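Local coordinates for A207R protein, arginine decarboxylase (Paramecium bursaria Chlorella virus 1, PDB 2NV9) that decarboxylates arginine with the help of pyridoxal 5'-phosphate, as a viral member of the eukaryotic ornithine decarboxylase-like family, at residues B[266-271]-B[278-283]; B[312-317]-B[335-340]. The protein carries 1 engineered substitution. One frame throughout, in Å; residues are numbered along the deposited sequence.

Interaction 1 (B[266-271]-B[278-283]); sequences TQVIGK and YEYFFN
Ile269 and Gly270 both face Phe281 across an antiparallel beta hairpin, the signature of a classic beta bulge, here in the beta-sheet domain that accompanies the TIM barrel of this decarboxylase family. Among the backbone bonds, the carbonyl of Phe281 serves two donors: Ile269 N reaches Phe281 O at 2.8 Å, while Gly270 N makes a longer, more bent bond to the same oxygen. Phe281 N returns a nearly straight bond (172° at the hydrogen) to Gly270 O.

Apolar contacts gather on the face that carries Val268, Lys271, Tyr280 and Phe282. The two methyls of Val268 divide their work: CG2 meets Phe282 CE1 at 3.6 Å, whereas CG1 turns to Tyr280 CD1. Lys271, stretched out fully, runs alongside the Tyr280 ring in the same direction, its CG 3.8 Å from Tyr280 CE1; beyond the hairpin, Lys271 NZ goes to Leu339 O and to the carboxylate of Glu338, and Tyr280 OH to Leu339 N. Where strand 277-282 ends, Ile269 CG1 sits between its backbone N and carbonyl carbon (chi1 71°), which brings Ile269 CD1 to 3.8 Å from Asn283 CB. Outside the hairpin, Phe281 stacks on Tyr320, and Ile269 O accepts a bond from Lys120 of the second subunit.

Polar side-chain bonding closes the end at Asn283, whose amide oxygen takes two hydrogens. Thr266 OG1 donates from nearly straight beyond the C=O, at 2.7 Å from Asn283 OD1; Gln267 N, 3.0 Å from Asn283 OD1, comes instead from above the carbonyl plane, 47° out of it.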
ATOM      1  N   THR B 266      -1.388 -11.786  15.191  1.00 10.62           N
ATOM      2  CA  THR B 266      -2.596 -11.812  14.363  1.00 10.60           C
ATOM      3  C   THR B 266      -3.367 -13.128  14.619  1.00 10.02           C
ATOM      4  O   THR B 266      -2.777 -14.139  15.012  1.00 11.08           O
ATOM      5  CB  THR B 266      -2.274 -11.564  12.861  1.00 10.31           C
ATOM      6  OG1 THR B 266      -3.463 -11.645  12.063  1.00 11.77           O
ATOM      7  CG2 THR B 266      -1.234 -12.595  12.328  1.00 11.60           C
ATOM      8  N   GLN B 267      -4.676 -13.092  14.434  1.00  9.65           N
ATOM      9  CA  GLN B 267      -5.527 -14.256  14.733  1.00  8.73           C
ATOM     10  C   GLN B 267      -6.057 -14.922  13.477  1.00  7.76           C
ATOM     11  O   GLN B 267      -6.318 -14.252  12.482  1.00  8.14           O
ATOM     12  CB  GLN B 267      -6.720 -13.842  15.619  1.00  9.09           C
ATOM     13  CG  GLN B 267      -7.468 -15.001  16.274  1.00  9.42           C
ATOM     14  CD  GLN B 267      -8.752 -14.513  16.995  1.00 10.42           C
ATOM     15  OE1 GLN B 267      -9.494 -13.682  16.473  1.00  9.55           O
ATOM     16  NE2 GLN B 267      -8.994 -15.050  18.184  1.00 12.57           N
ATOM     17  N   VAL B 268      -6.227 -16.238  13.562  1.00  7.37           N
ATOM     18  CA  VAL B 268      -6.896 -17.022  12.530  1.00  8.49           C
ATOM     19  C   VAL B 268      -8.418 -16.761  12.634  1.00  8.63           C
ATOM     20  O   VAL B 268      -9.019 -17.062  13.680  1.00  9.58           O
ATOM     21  CB  VAL B 268      -6.654 -18.550  12.716  1.00  7.89           C
ATOM     22  CG1 VAL B 268      -7.406 -19.317  11.650  1.00  8.15           C
ATOM     23  CG2 VAL B 268      -5.127 -18.905  12.713  1.00  9.77           C
ATOM     24  N   ILE B 269      -8.996 -16.164  11.594  1.00  8.29           N
ATOM     25  CA  ILE B 269     -10.423 -15.807  11.582  1.00  9.70           C
ATOM     26  C   ILE B 269     -11.237 -16.671  10.621  1.00  9.85           C
ATOM     27  O   ILE B 269     -12.451 -16.708  10.685  1.00  9.36           O
ATOM     28  CB  ILE B 269     -10.629 -14.285  11.299  1.00 11.19           C
ATOM     29  CG1 ILE B 269     -10.294 -13.950   9.822  1.00 11.34           C
ATOM     30  CG2 ILE B 269      -9.822 -13.449  12.304  1.00 10.52           C
ATOM     31  CD1 ILE B 269      -9.910 -12.473   9.682  1.00 18.87           C
ATOM     32  N   GLY B 270     -10.539 -17.418   9.747  1.00  9.51           N
ATOM     33  CA  GLY B 270     -11.211 -18.227   8.736  1.00  9.24           C
ATOM     34  C   GLY B 270     -10.341 -19.418   8.407  1.00 10.43           C
ATOM     35  O   GLY B 270      -9.095 -19.359   8.561  1.00 10.52           O
ATOM     36  N   LYS B 271     -10.986 -20.493   7.952  1.00 10.11           N
ATOM     37  CA  LYS B 271     -10.293 -21.746   7.666  1.00 10.27           C
ATOM     38  C   LYS B 271     -10.979 -22.480   6.503  1.00  9.98           C
ATOM     39  O   LYS B 271     -12.202 -22.432   6.343  1.00  9.51           O
ATOM     40  CB  LYS B 271     -10.220 -22.608   8.935  1.00 10.22           C
ATOM     41  CG  LYS B 271      -9.380 -23.870   8.846  1.00 11.17           C
ATOM     42  CD  LYS B 271      -9.396 -24.638  10.158  1.00  9.78           C
ATOM     43  CE  LYS B 271      -8.597 -25.965  10.008  1.00  7.54           C
ATOM     44  NZ  LYS B 271      -8.386 -26.676  11.289  1.00  7.14           N
ATOM     45  N   TYR B 278      -4.107 -26.995   3.927  1.00  9.02           N
ATOM     46  CA  TYR B 278      -4.753 -26.237   5.010  1.00 10.31           C
ATOM     47  C   TYR B 278      -4.657 -24.740   4.777  1.00  9.90           C
ATOM     48  O   TYR B 278      -3.579 -24.155   4.887  1.00  9.80           O
ATOM     49  CB  TYR B 278      -4.166 -26.623   6.376  1.00 10.27           C
ATOM     50  CG  TYR B 278      -4.461 -28.067   6.751  1.00  9.96           C
ATOM     51  CD1 TYR B 278      -5.336 -28.362   7.815  1.00  9.61           C
ATOM     52  CD2 TYR B 278      -3.873 -29.143   6.039  1.00  8.25           C
ATOM     53  CE1 TYR B 278      -5.635 -29.683   8.165  1.00  9.65           C
ATOM     54  CE2 TYR B 278      -4.143 -30.469   6.395  1.00  9.34           C
ATOM     55  CZ  TYR B 278      -5.033 -30.738   7.447  1.00  8.96           C
ATOM     56  OH  TYR B 278      -5.318 -32.035   7.813  1.00  7.89           O
ATOM     57  N   GLU B 279      -5.794 -24.118   4.450  1.00 10.78           N
ATOM     58  CA  GLU B 279      -5.780 -22.665   4.179  1.00  9.52           C
ATOM     59  C   GLU B 279      -6.369 -21.841   5.327  1.00 10.99           C
ATOM     60  O   GLU B 279      -7.434 -22.175   5.859  1.00 10.34           O
ATOM     61  CB  GLU B 279      -6.515 -22.331   2.890  1.00  9.68           C
ATOM     62  CG  GLU B 279      -6.099 -23.206   1.686  1.00  9.82           C
ATOM     63  CD  GLU B 279      -7.126 -23.177   0.579  1.00 13.30           C
ATOM     64  OE1 GLU B 279      -8.291 -23.567   0.783  1.00 12.98           O
ATOM     65  OE2 GLU B 279      -6.754 -22.800  -0.549  1.00 17.71           O
ATOM     66  N   TYR B 280      -5.699 -20.738   5.652  1.00 10.14           N
ATOM     67  CA  TYR B 280      -6.048 -19.944   6.821  1.00 10.29           C
ATOM     68  C   TYR B 280      -6.186 -18.490   6.439  1.00 10.82           C
ATOM     69  O   TYR B 280      -5.422 -17.983   5.633  1.00 10.83           O
ATOM     70  CB  TYR B 280      -4.991 -20.101   7.909  1.00  9.40           C
ATOM     71  CG  TYR B 280      -4.824 -21.527   8.377  1.00  9.07           C
ATOM     72  CD1 TYR B 280      -5.808 -22.154   9.152  1.00  6.69           C
ATOM     73  CD2 TYR B 280      -3.676 -22.257   8.042  1.00  9.66           C
ATOM     74  CE1 TYR B 280      -5.663 -23.493   9.583  1.00  7.90           C
ATOM     75  CE2 TYR B 280      -3.529 -23.595   8.464  1.00 10.97           C
ATOM     76  CZ  TYR B 280      -4.503 -24.198   9.247  1.00  8.55           C
ATOM     77  OH  TYR B 280      -4.325 -25.499   9.653  1.00 10.83           O
ATOM     78  N   PHE B 281      -7.175 -17.814   7.011  1.00 10.74           N
ATOM     79  CA  PHE B 281      -7.310 -16.400   6.759  1.00  9.84           C
ATOM     80  C   PHE B 281      -7.098 -15.690   8.089  1.00 10.32           C
ATOM     81  O   PHE B 281      -7.619 -16.124   9.123  1.00  9.53           O
ATOM     82  CB  PHE B 281      -8.681 -16.092   6.186  1.00 10.87           C
ATOM     83  CG  PHE B 281      -8.828 -16.444   4.749  1.00 10.76           C
ATOM     84  CD1 PHE B 281      -8.860 -15.457   3.783  1.00  9.30           C
ATOM     85  CD2 PHE B 281      -8.920 -17.784   4.351  1.00 12.06           C
ATOM     86  CE1 PHE B 281      -9.009 -15.781   2.452  1.00 10.17           C
ATOM     87  CE2 PHE B 281      -9.027 -18.123   2.975  1.00 12.98           C
ATOM     88  CZ  PHE B 281      -9.096 -17.123   2.046  1.00 11.71           C
ATOM     89  N   PHE B 282      -6.307 -14.626   8.048  1.00 10.34           N
ATOM     90  CA  PHE B 282      -5.892 -13.917   9.277  1.00 11.07           C
ATOM     91  C   PHE B 282      -6.512 -12.528   9.299  1.00 11.10           C
ATOM     92  O   PHE B 282      -6.922 -12.008   8.242  1.00 10.33           O
ATOM     93  CB  PHE B 282      -4.357 -13.791   9.367  1.00 10.00           C
ATOM     94  CG  PHE B 282      -3.671 -15.078   9.641  1.00 12.15           C
ATOM     95  CD1 PHE B 282      -3.349 -15.461  10.937  1.00 12.91           C
ATOM     96  CD2 PHE B 282      -3.397 -15.964   8.590  1.00 10.70           C
ATOM     97  CE1 PHE B 282      -2.718 -16.686  11.183  1.00 10.76           C
ATOM     98  CE2 PHE B 282      -2.792 -17.194   8.823  1.00 12.14           C
ATOM     99  CZ  PHE B 282      -2.460 -17.555  10.125  1.00 13.11           C
ATOM    100  N   ASN B 283      -6.571 -11.921  10.492  1.00 11.63           N
ATOM    101  CA  ASN B 283      -7.067 -10.532  10.595  1.00 12.45           C
ATOM    102  C   ASN B 283      -5.957  -9.498  10.323  1.00 12.60           C
ATOM    103  O   ASN B 283      -5.926  -8.391  10.904  1.00 13.10           O
ATOM    104  CB  ASN B 283      -7.829 -10.272  11.922  1.00 12.30           C
ATOM    105  CG  ASN B 283      -6.937 -10.333  13.148  1.00 13.86           C
ATOM    106  OD1 ASN B 283      -5.759 -10.702  13.069  1.00 13.82           O
ATOM    107  ND2 ASN B 283      -7.507  -9.968  14.310  1.00 11.29           N
TER

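Interaction 2 (B[312-317]-B[335-340]); sequences EEYVPS and ALPELH
Pro337 lies over one face of the Tyr314 ring, with Pro337 CD 3.8 Å from the ring centroid and 12° off its normal, a CH-pi contact in which proline and tyrosine point the same way. The aromatic CD2 atom of Tyr314 approaches Ala335 O at 3.4 Å, and the Ala335 methyl touches that same ring carbon. The torsion of Tyr314 (chi1 -75°) sets its CG opposite the carbonyl carbon and next to the backbone N, laying the ring along the partner chain. Across the other part of Pro337, the bent side chain of Glu312 arrives at about a right angle and presses its OE1 against CB. That carboxylate oxygen is buried by the contact and has no hydrogen-bonding partner in the model.

Behind these side chains stands an antiparallel beta hairpin, in which Val315 and Leu336 form a hydrogen-bonded pair. Val315 N donates to Leu336 O at 2.7 Å, and Leu336 N answers to Val315 O at 3.1 Å, both bonds nearly straight. Val315 O has a second donor, Ser317 OG, at 3.0 Å; the hydroxyl and Leu336 N come from opposite faces of the carbonyl plane, so the oxygen is gripped from both. Ser317 OG also rests against Leu336 CB.

Farther out, Val315 CG2 packs near Glu338 CA. Leu304 and Val308 flank Pro337, while Pro302 meets Leu336. On strand 277-282, the parallel neighbour of 314-320, Tyr278 touches both Val315 and Glu338, and Tyr280 lies against Ser317.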
ATOM      1  N   GLU B 312       4.046 -33.380  17.358  1.00 15.43           N
ATOM      2  CA  GLU B 312       2.820 -32.999  16.692  1.00 15.28           C
ATOM      3  C   GLU B 312       3.114 -32.827  15.189  1.00 14.54           C
ATOM      4  O   GLU B 312       4.087 -32.177  14.797  1.00 12.82           O
ATOM      5  CB  GLU B 312       2.311 -31.707  17.310  1.00 15.76           C
ATOM      6  CG  GLU B 312       0.800 -31.614  17.510  1.00 17.23           C
ATOM      7  CD  GLU B 312       0.246 -30.565  16.655  1.00 16.36           C
ATOM      8  OE1 GLU B 312       1.014 -29.600  16.400  1.00 20.71           O
ATOM      9  OE2 GLU B 312      -0.892 -30.687  16.222  1.00 12.53           O
ATOM     10  N   GLU B 313       2.249 -33.437  14.378  1.00 14.21           N
ATOM     11  CA  GLU B 313       2.313 -33.415  12.914  1.00 13.77           C
ATOM     12  C   GLU B 313       2.255 -32.010  12.289  1.00 12.83           C
ATOM     13  O   GLU B 313       1.351 -31.229  12.602  1.00 13.03           O
ATOM     14  CB  GLU B 313       1.135 -34.240  12.376  1.00 13.36           C
ATOM     15  CG  GLU B 313       0.992 -34.168  10.864  1.00 15.94           C
ATOM     16  CD  GLU B 313      -0.256 -34.855  10.347  1.00 19.50           C
ATOM     17  OE1 GLU B 313      -1.203 -35.047  11.137  1.00 22.00           O
ATOM     18  OE2 GLU B 313      -0.305 -35.223   9.143  1.00 18.78           O
ATOM     19  N   TYR B 314       3.203 -31.681  11.406  1.00 12.17           N
ATOM     20  CA  TYR B 314       3.034 -30.472  10.574  1.00 11.13           C
ATOM     21  C   TYR B 314       2.263 -30.777   9.291  1.00 10.54           C
ATOM     22  O   TYR B 314       2.419 -31.844   8.705  1.00  9.78           O
ATOM     23  CB  TYR B 314       4.372 -29.801  10.239  1.00 11.06           C
ATOM     24  CG  TYR B 314       5.010 -29.042  11.367  1.00 11.18           C
ATOM     25  CD1 TYR B 314       4.836 -29.426  12.702  1.00 12.46           C
ATOM     26  CD2 TYR B 314       5.844 -27.982  11.104  1.00 13.48           C
ATOM     27  CE1 TYR B 314       5.432 -28.727  13.744  1.00 11.74           C
ATOM     28  CE2 TYR B 314       6.428 -27.258  12.128  1.00 17.25           C
ATOM     29  CZ  TYR B 314       6.230 -27.639  13.457  1.00 14.75           C
ATOM     30  OH  TYR B 314       6.863 -26.917  14.454  1.00 12.90           O
ATOM     31  N   VAL B 315       1.465 -29.814   8.848  1.00 10.20           N
ATOM     32  CA  VAL B 315       0.615 -29.945   7.667  1.00 10.15           C
ATOM     33  C   VAL B 315       0.924 -28.806   6.692  1.00 10.75           C
ATOM     34  O   VAL B 315       1.370 -27.737   7.124  1.00 10.34           O
ATOM     35  CB  VAL B 315      -0.907 -29.989   8.047  1.00 10.94           C
ATOM     36  CG1 VAL B 315      -1.206 -31.207   8.991  1.00 13.05           C
ATOM     37  CG2 VAL B 315      -1.418 -28.634   8.639  1.00 11.82           C
ATOM     38  N   PRO B 316       0.701 -29.022   5.367  1.00 10.92           N
ATOM     39  CA  PRO B 316       1.056 -27.911   4.454  1.00 10.90           C
ATOM     40  C   PRO B 316      -0.022 -26.821   4.511  1.00 10.47           C
ATOM     41  O   PRO B 316      -1.212 -27.138   4.365  1.00  9.79           O
ATOM     42  CB  PRO B 316       1.071 -28.562   3.067  1.00 10.46           C
ATOM     43  CG  PRO B 316       0.513 -29.967   3.245  1.00 11.61           C
ATOM     44  CD  PRO B 316       0.060 -30.150   4.664  1.00 10.72           C
ATOM     45  N   SER B 317       0.400 -25.568   4.756  1.00 10.22           N
ATOM     46  CA  SER B 317      -0.513 -24.480   5.099  1.00 11.05           C
ATOM     47  C   SER B 317      -0.324 -23.313   4.139  1.00 11.25           C
ATOM     48  O   SER B 317       0.745 -23.132   3.584  1.00 11.79           O
ATOM     49  CB  SER B 317      -0.288 -24.005   6.559  1.00 10.44           C
ATOM     50  OG  SER B 317      -0.147 -25.130   7.432  1.00 10.08           O
ATOM     51  N   ALA B 335       5.003 -25.227   6.274  1.00  9.17           N
ATOM     52  CA  ALA B 335       4.654 -26.352   7.136  1.00 10.23           C
ATOM     53  C   ALA B 335       4.410 -25.875   8.578  1.00 10.23           C
ATOM     54  O   ALA B 335       5.245 -25.208   9.174  1.00  9.97           O
ATOM     55  CB  ALA B 335       5.745 -27.489   7.082  1.00 10.65           C
ATOM     56  N   LEU B 336       3.247 -26.232   9.117  1.00 11.15           N
ATOM     57  CA  LEU B 336       2.837 -25.806  10.459  1.00 11.49           C
ATOM     58  C   LEU B 336       1.929 -26.852  11.110  1.00 11.85           C
ATOM     59  O   LEU B 336       1.285 -27.647  10.393  1.00 10.52           O
ATOM     60  CB  LEU B 336       2.052 -24.478  10.390  1.00 11.20           C
ATOM     61  CG  LEU B 336       2.744 -23.189   9.903  1.00 11.29           C
ATOM     62  CD1 LEU B 336       1.726 -22.084   9.717  1.00  9.28           C
ATOM     63  CD2 LEU B 336       3.878 -22.736  10.860  1.00 12.02           C
ATOM     64  N   PRO B 337       1.858 -26.829  12.476  1.00 11.44           N
ATOM     65  CA  PRO B 337       0.817 -27.568  13.188  1.00 11.36           C
ATOM     66  C   PRO B 337      -0.534 -27.097  12.674  1.00 10.82           C
ATOM     67  O   PRO B 337      -0.631 -25.967  12.248  1.00 11.62           O
ATOM     68  CB  PRO B 337       1.010 -27.138  14.647  1.00 10.95           C
ATOM     69  CG  PRO B 337       2.398 -26.668  14.743  1.00 11.41           C
ATOM     70  CD  PRO B 337       2.755 -26.105  13.402  1.00 11.01           C
ATOM     71  N   GLU B 338      -1.558 -27.951  12.694  1.00 10.86           N
ATOM     72  CA  GLU B 338      -2.903 -27.532  12.273  1.00  9.82           C
ATOM     73  C   GLU B 338      -3.298 -26.351  13.160  1.00  8.88           C
ATOM     74  O   GLU B 338      -3.038 -26.366  14.355  1.00  8.56           O
ATOM     75  CB  GLU B 338      -3.941 -28.644  12.412  1.00  9.48           C
ATOM     76  CG  GLU B 338      -5.341 -28.231  11.912  1.00 10.02           C
ATOM     77  CD  GLU B 338      -6.294 -29.410  11.762  1.00 11.13           C
ATOM     78  OE1 GLU B 338      -5.860 -30.545  12.052  1.00 12.55           O
ATOM     79  OE2 GLU B 338      -7.449 -29.209  11.316  1.00  9.90           O
ATOM     80  N   LEU B 339      -3.860 -25.333  12.533  1.00  8.73           N
ATOM     81  CA  LEU B 339      -4.451 -24.190  13.250  1.00  8.57           C
ATOM     82  C   LEU B 339      -5.972 -24.285  13.248  1.00  9.70           C
ATOM     83  O   LEU B 339      -6.568 -25.008  12.435  1.00  9.83           O
ATOM     84  CB  LEU B 339      -4.009 -22.857  12.635  1.00  7.99           C
ATOM     85  CG  LEU B 339      -2.486 -22.727  12.416  1.00  8.48           C
ATOM     86  CD1 LEU B 339      -2.116 -21.446  11.662  1.00  9.09           C
ATOM     87  CD2 LEU B 339      -1.752 -22.843  13.723  1.00  8.24           C
ATOM     88  N   HIS B 340      -6.573 -23.508  14.153  1.00  9.36           N
ATOM     89  CA  HIS B 340      -8.025 -23.393  14.301  1.00 10.10           C
ATOM     90  C   HIS B 340      -8.433 -21.935  14.449  1.00  9.94           C
ATOM     91  O   HIS B 340      -7.671 -21.110  14.942  1.00  9.63           O
ATOM     92  CB  HIS B 340      -8.484 -24.206  15.514  1.00  9.35           C
ATOM     93  CG  HIS B 340      -8.052 -25.637  15.462  1.00  8.67           C
ATOM     94  ND1 HIS B 340      -6.983 -26.121  16.187  1.00 10.65           N
ATOM     95  CD2 HIS B 340      -8.534 -26.687  14.760  1.00  8.39           C
ATOM     96  CE1 HIS B 340      -6.824 -27.407  15.932  1.00  9.09           C
ATOM     97  NE2 HIS B 340      -7.751 -27.775  15.069  1.00 10.50           N
TER

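From the N terminus, the chain lays down strand 18-22 of the mixed sheet, builds the TIM barrel, and returns to that sheet with strand 262-274. Interaction 1 closes a short hairpin turn, bringing 278-283 back onto 266-271. Only after that loop is complete does interaction 2 open, closing a longer excursion when 335-340 returns to 312-317; the two loops follow in series and neither nest nor cross. Strands 277-282 and 314-320 are parallel neighbours, so the hairpins share one sheet, their contact centres about 13 Å apart. The far end of segment 335-340 lies against interaction 1: Lys271 NZ forms a salt bridge with Glu338 OE2 at 2.7 Å, and Val268 packs against His340.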